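PDB 1QSD: tubulin-specific chaperone A from Saccharomyces cerevisiae, which binds beta-tubulin as a post-chaperonin cofactor and takes part in an early step of the tubulin folding pathway. Local coordinates for residues A[53-56]-A[57-61]; A[72-75]-A[76-79]; A[88-91]-A[92-95]; A[95-98]-A[99-103]. All blocks are in the same frame, centred on the assembly; numbering follows the deposited sequence.

Interaction 1. Residues A[53-56]-A[57-61]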
loop_
_atom_site.group_PDB
_atom_site.type_symbol
_atom_site.label_atom_id
_atom_site.label_comp_id
_atom_site.label_asym_id
_atom_site.label_seq_id
_atom_site.Cartn_x
_atom_site.Cartn_y
_atom_site.Cartn_z
ATOM N N GLU A 53 5.574 -11.775 -8.951
ATOM C CA GLU A 53 6.577 -10.873 -8.420
ATOM C C GLU A 53 5.894 -9.678 -7.747
ATOM O O GLU A 53 6.288 -9.276 -6.651
ATOM C CB GLU A 53 7.475 -10.402 -9.563
ATOM C CG GLU A 53 7.480 -8.879 -9.808
ATOM C CD GLU A 53 7.749 -8.490 -11.259
ATOM O OE1 GLU A 53 8.920 -8.234 -11.628
ATOM O OE2 GLU A 53 6.778 -8.418 -12.032
ATOM N N VAL A 54 4.862 -9.121 -8.386
ATOM C CA VAL A 54 4.152 -7.974 -7.819
ATOM C C VAL A 54 3.466 -8.393 -6.529
ATOM O O VAL A 54 3.546 -7.685 -5.515
ATOM C CB VAL A 54 3.118 -7.359 -8.802
ATOM C CG1 VAL A 54 2.197 -6.377 -8.076
ATOM C CG2 VAL A 54 3.837 -6.625 -9.928
ATOM N N LEU A 55 2.831 -9.562 -6.541
ATOM C CA LEU A 55 2.162 -10.036 -5.342
ATOM C C LEU A 55 3.160 -10.108 -4.183
ATOM O O LEU A 55 2.891 -9.582 -3.106
ATOM C CB LEU A 55 1.500 -11.408 -5.574
ATOM C CG LEU A 55 0.732 -11.980 -4.367
ATOM C CD1 LEU A 55 -0.435 -11.086 -4.027
ATOM C CD2 LEU A 55 0.246 -13.385 -4.634
ATOM N N ASP A 56 4.332 -10.695 -4.440
ATOM C CA ASP A 56 5.383 -10.856 -3.427
ATOM C C ASP A 56 5.774 -9.529 -2.806
ATOM O O ASP A 56 6.086 -9.470 -1.621
ATOM C CB ASP A 56 6.643 -11.522 -4.016
ATOM C CG ASP A 56 6.427 -12.977 -4.441
ATOM O OD1 ASP A 56 7.351 -13.552 -5.044
ATOM O OD2 ASP A 56 5.350 -13.557 -4.184
ATOM N N ASP A 57 5.802 -8.476 -3.613
ATOM C CA ASP A 57 6.151 -7.159 -3.119
ATOM C C ASP A 57 5.087 -6.682 -2.146
ATOM O O ASP A 57 5.396 -6.300 -1.015
ATOM C CB ASP A 57 6.316 -6.177 -4.279
ATOM C CG ASP A 57 7.662 -6.304 -4.948
ATOM O OD1 ASP A 57 8.221 -5.265 -5.368
ATOM O OD2 ASP A 57 8.175 -7.442 -5.037
ATOM N N THR A 58 3.834 -6.734 -2.582
ATOM C CA THR A 58 2.707 -6.342 -1.752
ATOM C C THR A 58 2.822 -7.042 -0.395
ATOM O O THR A 58 2.781 -6.399 0.642
ATOM C CB THR A 58 1.390 -6.740 -2.431
ATOM O OG1 THR A 58 1.339 -6.148 -3.735
ATOM C CG2 THR A 58 0.198 -6.267 -1.620
ATOM N N LYS A 59 3.025 -8.350 -0.406
ATOM C CA LYS A 59 3.167 -9.106 0.829
ATOM C C LYS A 59 4.278 -8.610 1.766
ATOM O O LYS A 59 4.079 -8.555 2.979
ATOM C CB LYS A 59 3.395 -10.591 0.527
ATOM C CG LYS A 59 2.181 -11.344 0.031
ATOM C CD LYS A 59 2.533 -12.792 -0.265
ATOM C CE LYS A 59 1.291 -13.606 -0.602
ATOM N NZ LYS A 59 1.615 -15.041 -0.887
ATOM N N ARG A 60 5.431 -8.232 1.220
ATOM C CA ARG A 60 6.563 -7.782 2.037
ATOM C C ARG A 60 6.211 -6.581 2.942
ATOM O O ARG A 60 6.797 -6.380 4.013
ATOM C CB ARG A 60 7.777 -7.494 1.124
ATOM C CG ARG A 60 8.051 -6.010 0.802
ATOM C CD ARG A 60 8.797 -5.783 -0.527
ATOM N NE ARG A 60 9.893 -6.723 -0.761
ATOM C CZ ARG A 60 10.338 -7.055 -1.969
ATOM N NH1 ARG A 60 9.786 -6.519 -3.047
ATOM N NH2 ARG A 60 11.297 -7.963 -2.108
ATOM N N LEU A 61 5.188 -5.848 2.526
ATOM C CA LEU A 61 4.685 -4.665 3.224
ATOM C C LEU A 61 3.964 -4.958 4.541
ATOM O O LEU A 61 3.921 -4.114 5.440
ATOM C CB LEU A 61 3.693 -3.960 2.311
ATOM C CG LEU A 61 3.782 -2.479 2.009
ATOM C CD1 LEU A 61 2.697 -2.196 1.003
ATOM C CD2 LEU A 61 3.600 -1.644 3.261
#
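Leu55 and Lys59 meet one turn apart on helix 45-81, in an i to i+4 contact within the long second helix, one side of which faces helix 5-39 and another the second subunit. Thr58 N reaches Val54 O at 3.1 Å with an N-H...O angle of 173°, and Lys59 N reaches Leu55 O at 3.0 Å, both donors lying almost in line with the carbonyl. Above this frame the lysine lays its methylene chain across the leucine, CE of Lys59 standing 4.1 Å from CG of Leu55. The lysine is extended beyond CG, which carries its NZ past the leucine; OD2 of Asp56 remains 5.2 Å from NZ of Lys59, too far for a salt bridge. OG1 of Thr58 sits beside its own backbone N (chi1 -56°), 3.2 Å from Val54 O, and is hydrogen-bonded to Gln30 of helix 5-39. Asp57 turns its carboxylate toward the second subunit, where OD1 pairs with Lys68 of that chain. The polar ends therefore point to different partners, the Thr58 hydroxyl to helix 5-39 and the Asp57 carboxylate to the second subunit, while Lys59 contributes mainly its aliphatic chain.

Interaction 2. Residues A[72-75]-A[76-79]; sequences FKED and LEQF
Lys73 and Glu77 form an i to i+4 salt bridge near the C-terminal end of helix 45-81, the second helix of an all-helical bundle. The ionic contact is loose. NZ of Lys73 lies 3.3 Å from OE1 of Glu77, and the hydrogen bond is weak. The lysine chain leaves extended, then turns at chi3 (97°) and again at chi4, which brings the ammonium to within reach of the glutamate's OE1. CE of Lys73 is as near to OE1 of Glu77 as the nitrogen is, so the carboxylate oxygen meets the end of the chain broadside. An alanine in place of Glu77 would probably leave the Lys73 ammonium without this carboxylate and its bent chain freer to swing.

Like charges also gather here, for OE1 of Glu74 stands 5.2 Å from OE1 of Glu77; Lys73 is likely to ease that repulsion, and Glu74 also has a long, weak ion pair with Arg70. On another side of the helix, OD1 of Asp75 is shared by two lysines, Lys9 of the same chain and Lys50 of the second subunit, and Lys50 also makes a cation-pi contact with Phe72.

Among apolar groups, Leu76 packs on Leu13 of helix 5-39 and Ile96 of helix 90-104, while Phe79 rests on Leu6.

The backbone supplies the frame, with Gln78 N 2.9 Å from Glu74 O. The glutamate chain keeps close to that frame: CG of Glu77 lies 3.1 Å from the Lys73 carbonyl O, which also accepts the Glu77 N-H at 164°.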
loop_
_atom_site.group_PDB
_atom_site.type_symbol
_atom_site.label_atom_id
_atom_site.label_comp_id
_atom_site.label_asym_id
_atom_site.label_seq_id
_atom_site.Cartn_x
_atom_site.Cartn_y
_atom_site.Cartn_z
ATOM N N PHE A 72 2.948 0.655 18.353
ATOM C CA PHE A 72 1.960 1.664 18.663
ATOM C C PHE A 72 1.029 1.173 19.760
ATOM O O PHE A 72 0.600 1.958 20.629
ATOM C CB PHE A 72 1.182 2.058 17.417
ATOM C CG PHE A 72 1.966 2.920 16.459
ATOM C CD1 PHE A 72 3.345 2.766 16.321
ATOM C CD2 PHE A 72 1.313 3.862 15.663
ATOM C CE1 PHE A 72 4.066 3.531 15.401
ATOM C CE2 PHE A 72 2.013 4.629 14.743
ATOM C CZ PHE A 72 3.398 4.461 14.608
ATOM N N LYS A 73 0.750 -0.130 19.749
ATOM C CA LYS A 73 -0.113 -0.744 20.762
ATOM C C LYS A 73 0.561 -0.668 22.126
ATOM O O LYS A 73 -0.042 -0.236 23.106
ATOM C CB LYS A 73 -0.391 -2.223 20.439
ATOM C CG LYS A 73 -1.438 -2.837 21.351
ATOM C CD LYS A 73 -1.569 -4.317 21.122
ATOM C CE LYS A 73 -0.758 -5.078 22.137
ATOM N NZ LYS A 73 0.677 -4.938 21.860
ATOM N N GLU A 74 1.831 -1.038 22.160
ATOM C CA GLU A 74 2.579 -1.040 23.396
ATOM C C GLU A 74 2.782 0.351 23.976
ATOM O O GLU A 74 2.837 0.529 25.197
ATOM C CB GLU A 74 3.910 -1.750 23.199
ATOM C CG GLU A 74 3.723 -3.210 22.833
ATOM C CD GLU A 74 5.004 -4.023 22.860
ATOM O OE1 GLU A 74 4.915 -5.234 23.154
ATOM O OE2 GLU A 74 6.092 -3.460 22.590
ATOM N N ASP A 75 2.896 1.331 23.092
ATOM C CA ASP A 75 3.067 2.705 23.504
ATOM C C ASP A 75 1.785 3.173 24.182
ATOM O O ASP A 75 1.840 3.784 25.249
ATOM C CB ASP A 75 3.366 3.585 22.293
ATOM C CG ASP A 75 3.699 5.022 22.683
ATOM O OD1 ASP A 75 3.108 5.946 22.087
ATOM O OD2 ASP A 75 4.539 5.222 23.599
ATOM N N LEU A 76 0.646 2.845 23.584
ATOM C CA LEU A 76 -0.640 3.231 24.141
ATOM C C LEU A 76 -0.899 2.509 25.472
ATOM O O LEU A 76 -1.360 3.122 26.435
ATOM C CB LEU A 76 -1.759 2.986 23.113
ATOM C CG LEU A 76 -3.211 3.381 23.428
ATOM C CD1 LEU A 76 -3.277 4.781 24.017
ATOM C CD2 LEU A 76 -4.083 3.268 22.172
ATOM N N GLU A 77 -0.595 1.215 25.526
ATOM C CA GLU A 77 -0.770 0.423 26.738
ATOM C C GLU A 77 0.092 1.002 27.861
ATOM O O GLU A 77 -0.368 1.152 28.985
ATOM C CB GLU A 77 -0.368 -1.034 26.494
ATOM C CG GLU A 77 -1.247 -1.792 25.487
ATOM C CD GLU A 77 -0.857 -3.276 25.324
ATOM O OE1 GLU A 77 0.263 -3.563 24.834
ATOM O OE2 GLU A 77 -1.677 -4.156 25.675
ATOM N N GLN A 78 1.347 1.313 27.570
ATOM C CA GLN A 78 2.224 1.883 28.589
ATOM C C GLN A 78 1.738 3.259 29.085
ATOM O O GLN A 78 1.760 3.554 30.283
ATOM C CB GLN A 78 3.659 1.975 28.061
ATOM C CG GLN A 78 4.712 2.169 29.156
ATOM C CD GLN A 78 4.953 0.928 30.081
ATOM O OE1 GLN A 78 5.964 0.876 30.803
ATOM N NE2 GLN A 78 4.053 -0.061 30.045
ATOM N N PHE A 79 1.252 4.084 28.163
ATOM C CA PHE A 79 0.752 5.409 28.512
ATOM C C PHE A 79 -0.423 5.274 29.497
ATOM O O PHE A 79 -0.472 5.963 30.503
ATOM C CB PHE A 79 0.326 6.129 27.227
ATOM C CG PHE A 79 -0.296 7.487 27.451
ATOM C CD1 PHE A 79 0.501 8.618 27.616
ATOM C CD2 PHE A 79 -1.682 7.640 27.468
ATOM C CE1 PHE A 79 -0.080 9.889 27.792
ATOM C CE2 PHE A 79 -2.273 8.918 27.648
ATOM C CZ PHE A 79 -1.470 10.029 27.805
#

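Interaction 3. Residues A[88-91]-A[92-95]; sequences DVSD and ARSA
Arg93 folds its side chain back over the first turn of helix 90-104, and the guanidinium lies with one face above the backbone of Val89 and Ser90. NH1 of Arg93 comes to 3.9 Å from CA of Ser90, and NH2 stands 4.0 Å from CG2 of Val89. The bend at chi3 (-95°) is what returns the group toward the start of the helix. Beneath it, Arg93 N donates to Val89 O at 3.0 Å and 172°.

In the next shell, Asp88 braces the start of the helix. Its OD1 takes two donors from Ser90: the backbone N at 3.1 Å, which approaches it from above the carboxylate plane and closes an Asx turn, and OG at 2.7 Å, on the syn lone pair. With a valine in place of Ser90, the hydroxyl donor to Asp88 OD1 is gone, and the carboxylate, keeping one of these two bonds, would probably be freer to rotate. A water adds a link, donating to Asp88 O and accepting from Ala92 N at 2.9 Å.

Val89, at the N-cap position, packs on Leu6 of helix 5-39 and Leu80 of helix 45-81, and Ala92 on Val10 and the same Leu80, seating the third helix against the other two.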
loop_
_atom_site.group_PDB
_atom_site.type_symbol
_atom_site.label_atom_id
_atom_site.label_comp_id
_atom_site.label_asym_id
_atom_site.label_seq_id
_atom_site.Cartn_x
_atom_site.Cartn_y
_atom_site.Cartn_z
ATOM N N ASP A 88 -12.200 9.955 29.058
ATOM C CA ASP A 88 -12.795 8.634 29.048
ATOM C C ASP A 88 -11.806 7.797 28.223
ATOM O O ASP A 88 -11.493 8.174 27.096
ATOM C CB ASP A 88 -14.160 8.765 28.349
ATOM C CG ASP A 88 -14.841 7.447 28.123
ATOM O OD1 ASP A 88 -14.338 6.413 28.618
ATOM O OD2 ASP A 88 -15.893 7.458 27.445
ATOM N N VAL A 89 -11.256 6.726 28.790
ATOM C CA VAL A 89 -10.306 5.887 28.054
ATOM C C VAL A 89 -10.904 4.636 27.366
ATOM O O VAL A 89 -10.161 3.744 26.928
ATOM C CB VAL A 89 -9.124 5.456 28.946
ATOM C CG1 VAL A 89 -8.463 6.679 29.548
ATOM C CG2 VAL A 89 -9.598 4.524 30.049
ATOM N N SER A 90 -12.223 4.600 27.200
ATOM C CA SER A 90 -12.862 3.461 26.572
ATOM C C SER A 90 -12.424 3.301 25.130
ATOM O O SER A 90 -12.180 2.177 24.679
ATOM C CB SER A 90 -14.376 3.588 26.657
ATOM O OG SER A 90 -14.769 3.805 28.001
ATOM N N ASP A 91 -12.319 4.413 24.404
ATOM C CA ASP A 91 -11.866 4.349 23.018
ATOM C C ASP A 91 -10.467 3.789 22.905
ATOM O O ASP A 91 -10.170 3.063 21.959
ATOM C CB ASP A 91 -11.912 5.712 22.350
ATOM C CG ASP A 91 -13.260 6.020 21.789
ATOM O OD1 ASP A 91 -13.601 7.217 21.711
ATOM O OD2 ASP A 91 -13.982 5.060 21.425
ATOM N N ALA A 92 -9.614 4.137 23.866
ATOM C CA ALA A 92 -8.222 3.671 23.887
ATOM C C ALA A 92 -8.174 2.154 24.100
ATOM O O ALA A 92 -7.495 1.441 23.372
ATOM C CB ALA A 92 -7.435 4.392 24.987
ATOM N N ARG A 93 -8.901 1.676 25.110
ATOM C CA ARG A 93 -8.988 0.239 25.405
ATOM C C ARG A 93 -9.535 -0.527 24.194
ATOM O O ARG A 93 -9.042 -1.594 23.859
ATOM C CB ARG A 93 -9.919 0.000 26.602
ATOM C CG ARG A 93 -9.217 -0.037 27.961
ATOM C CD ARG A 93 -10.154 -0.583 29.064
ATOM N NE ARG A 93 -10.822 0.496 29.789
ATOM C CZ ARG A 93 -12.094 0.852 29.626
ATOM N NH1 ARG A 93 -12.880 0.206 28.761
ATOM N NH2 ARG A 93 -12.560 1.902 30.298
ATOM N N SER A 94 -10.527 0.057 23.533
ATOM C CA SER A 94 -11.152 -0.528 22.367
ATOM C C SER A 94 -10.140 -0.593 21.227
ATOM O O SER A 94 -10.077 -1.592 20.501
ATOM C CB SER A 94 -12.355 0.322 21.957
ATOM O OG SER A 94 -13.193 -0.366 21.055
ATOM N N ALA A 95 -9.335 0.454 21.074
ATOM C CA ALA A 95 -8.335 0.481 20.023
ATOM C C ALA A 95 -7.327 -0.627 20.276
ATOM O O ALA A 95 -6.942 -1.331 19.342
ATOM C CB ALA A 95 -7.633 1.831 20.002
HETATM O O HOH W 1 -9.840 6.873 24.893
#

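Interaction 4. Residues A[95-98]-A[99-103]; sequences AITS and AQELL
Thr97 and Glu101 lie one turn apart along the same side of helix 90-104, the short third helix of the bundle, their side chains crossing at an angle, and the glutamate can be followed atom by atom. Its CB lies 3.5 Å from the carbonyl O of Ser98. CG comes closer to the backbone, 3.2 Å from Thr97 O, because it stands beside its own backbone N and anti to the carbonyl carbon (chi1 -72°). From there the chain runs extended. CD is still within 3.8 Å of Thr97 O, and at the tip OE1 touches the methyl CG2 of Thr97 at 3.6 Å. The carboxylate thus meets a methyl group of the threonine, a van der Waals contact without a polar bond.

The Thr97 rotamer accounts for this: CG2 is anti to the backbone N, whereas OG1 lies beside that N and bonds to the carbonyl O of Arg93, one turn back. OG of Ser98 does likewise, weakly, with the O of Ser94. Both hydroxyls are therefore directed toward the preceding turn.

The helix frame under these side chains is regular: Glu101 N donates to Thr97 O at 2.9 Å and 160°, and Leu102 N to Ser98 O at 3.1 Å and 169°. The side chain of Leu102 passes close to the latter acceptor, its CG 3.6 Å from Ser98 O.

Round the helix, the neighbours differ by face. Ala99 touches both Ile69 of helix 45-81 and Leu13 of helix 5-39, Ile96 leans on Leu80, and Leu102 packs against Thr17 and Glu20 of helix 5-39.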
loop_
_atom_site.group_PDB
_atom_site.type_symbol
_atom_site.label_atom_id
_atom_site.label_comp_id
_atom_site.label_asym_id
_atom_site.label_seq_id
_atom_site.Cartn_x
_atom_site.Cartn_y
_atom_site.Cartn_z
ATOM N N ALA A 95 -9.335 0.454 21.074
ATOM C CA ALA A 95 -8.335 0.481 20.023
ATOM C C ALA A 95 -7.327 -0.627 20.276
ATOM O O ALA A 95 -6.942 -1.331 19.342
ATOM C CB ALA A 95 -7.633 1.831 20.002
ATOM N N ILE A 96 -6.914 -0.779 21.541
ATOM C CA ILE A 96 -5.916 -1.804 21.964
ATOM C C ILE A 96 -6.371 -3.241 21.691
ATOM O O ILE A 96 -5.586 -4.080 21.248
ATOM C CB ILE A 96 -5.565 -1.677 23.471
ATOM C CG1 ILE A 96 -4.812 -0.366 23.711
ATOM C CG2 ILE A 96 -4.716 -2.888 23.930
ATOM C CD1 ILE A 96 -4.501 -0.063 25.160
ATOM N N THR A 97 -7.645 -3.495 21.961
ATOM C CA THR A 97 -8.277 -4.784 21.742
ATOM C C THR A 97 -8.317 -5.142 20.264
ATOM O O THR A 97 -7.923 -6.249 19.898
ATOM C CB THR A 97 -9.684 -4.795 22.354
ATOM O OG1 THR A 97 -9.556 -4.747 23.778
ATOM C CG2 THR A 97 -10.466 -6.058 21.949
ATOM N N SER A 98 -8.729 -4.210 19.409
ATOM C CA SER A 98 -8.763 -4.480 17.980
ATOM C C SER A 98 -7.374 -4.767 17.425
ATOM O O SER A 98 -7.193 -5.665 16.593
ATOM C CB SER A 98 -9.373 -3.307 17.232
ATOM O OG SER A 98 -10.752 -3.210 17.522
ATOM N N ALA A 99 -6.389 -4.008 17.890
ATOM C CA ALA A 99 -5.020 -4.202 17.438
ATOM C C ALA A 99 -4.501 -5.580 17.858
ATOM O O ALA A 99 -3.794 -6.245 17.090
ATOM C CB ALA A 99 -4.113 -3.103 18.007
ATOM N N GLN A 100 -4.823 -5.971 19.093
ATOM C CA GLN A 100 -4.393 -7.243 19.655
ATOM C C GLN A 100 -5.035 -8.402 18.885
ATOM O O GLN A 100 -4.372 -9.385 18.555
ATOM C CB GLN A 100 -4.746 -7.299 21.141
ATOM C CG GLN A 100 -4.186 -8.511 21.874
ATOM C CD GLN A 100 -2.680 -8.499 21.937
ATOM O OE1 GLN A 100 -2.008 -9.233 21.215
ATOM N NE2 GLN A 100 -2.135 -7.658 22.799
ATOM N N GLU A 101 -6.316 -8.268 18.561
ATOM C CA GLU A 101 -7.018 -9.299 17.801
ATOM C C GLU A 101 -6.260 -9.533 16.512
ATOM O O GLU A 101 -5.923 -10.672 16.200
ATOM C CB GLU A 101 -8.433 -8.860 17.457
ATOM C CG GLU A 101 -9.382 -8.837 18.627
ATOM C CD GLU A 101 -10.760 -8.276 18.266
ATOM O OE1 GLU A 101 -11.569 -8.080 19.203
ATOM O OE2 GLU A 101 -11.034 -8.031 17.062
ATOM N N LEU A 102 -5.964 -8.441 15.801
ATOM C CA LEU A 102 -5.226 -8.490 14.541
ATOM C C LEU A 102 -3.924 -9.268 14.635
ATOM O O LEU A 102 -3.674 -10.141 13.807
ATOM C CB LEU A 102 -4.895 -7.080 14.044
ATOM C CG LEU A 102 -5.958 -6.318 13.290
ATOM C CD1 LEU A 102 -5.403 -4.983 12.901
ATOM C CD2 LEU A 102 -6.349 -7.096 12.068
ATOM N N LEU A 103 -3.088 -8.893 15.603
ATOM C CA LEU A 103 -1.795 -9.518 15.825
ATOM C C LEU A 103 -1.909 -11.004 16.192
ATOM O O LEU A 103 -1.003 -11.796 15.925
ATOM C CB LEU A 103 -1.054 -8.757 16.926
ATOM C CG LEU A 103 -0.803 -7.277 16.636
ATOM C CD1 LEU A 103 -0.342 -6.576 17.909
ATOM C CD2 LEU A 103 0.243 -7.135 15.534
#

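Along the chain the four contacts come in series, interactions 1 and 2 on helix 45-81 and interactions 3 and 4 on helix 90-104, where the last two share Ala95. Interaction 1 stands apart, its centre 29 Å from that of interaction 2 and on the opposite side of the chain's centre. The other three lie together on the other side of that centre, each pair of centres 12 Å apart. There interaction 2 touches both others: CD2 of Leu76 meets the O of Ala92 at 4.1 Å, and CG of Glu77 meets CD1 of Ile96 at 3.7 Å. Interactions 1 and 2 also touch the second subunit, so helix 45-81 serves both the dimer and the chain's own bundle.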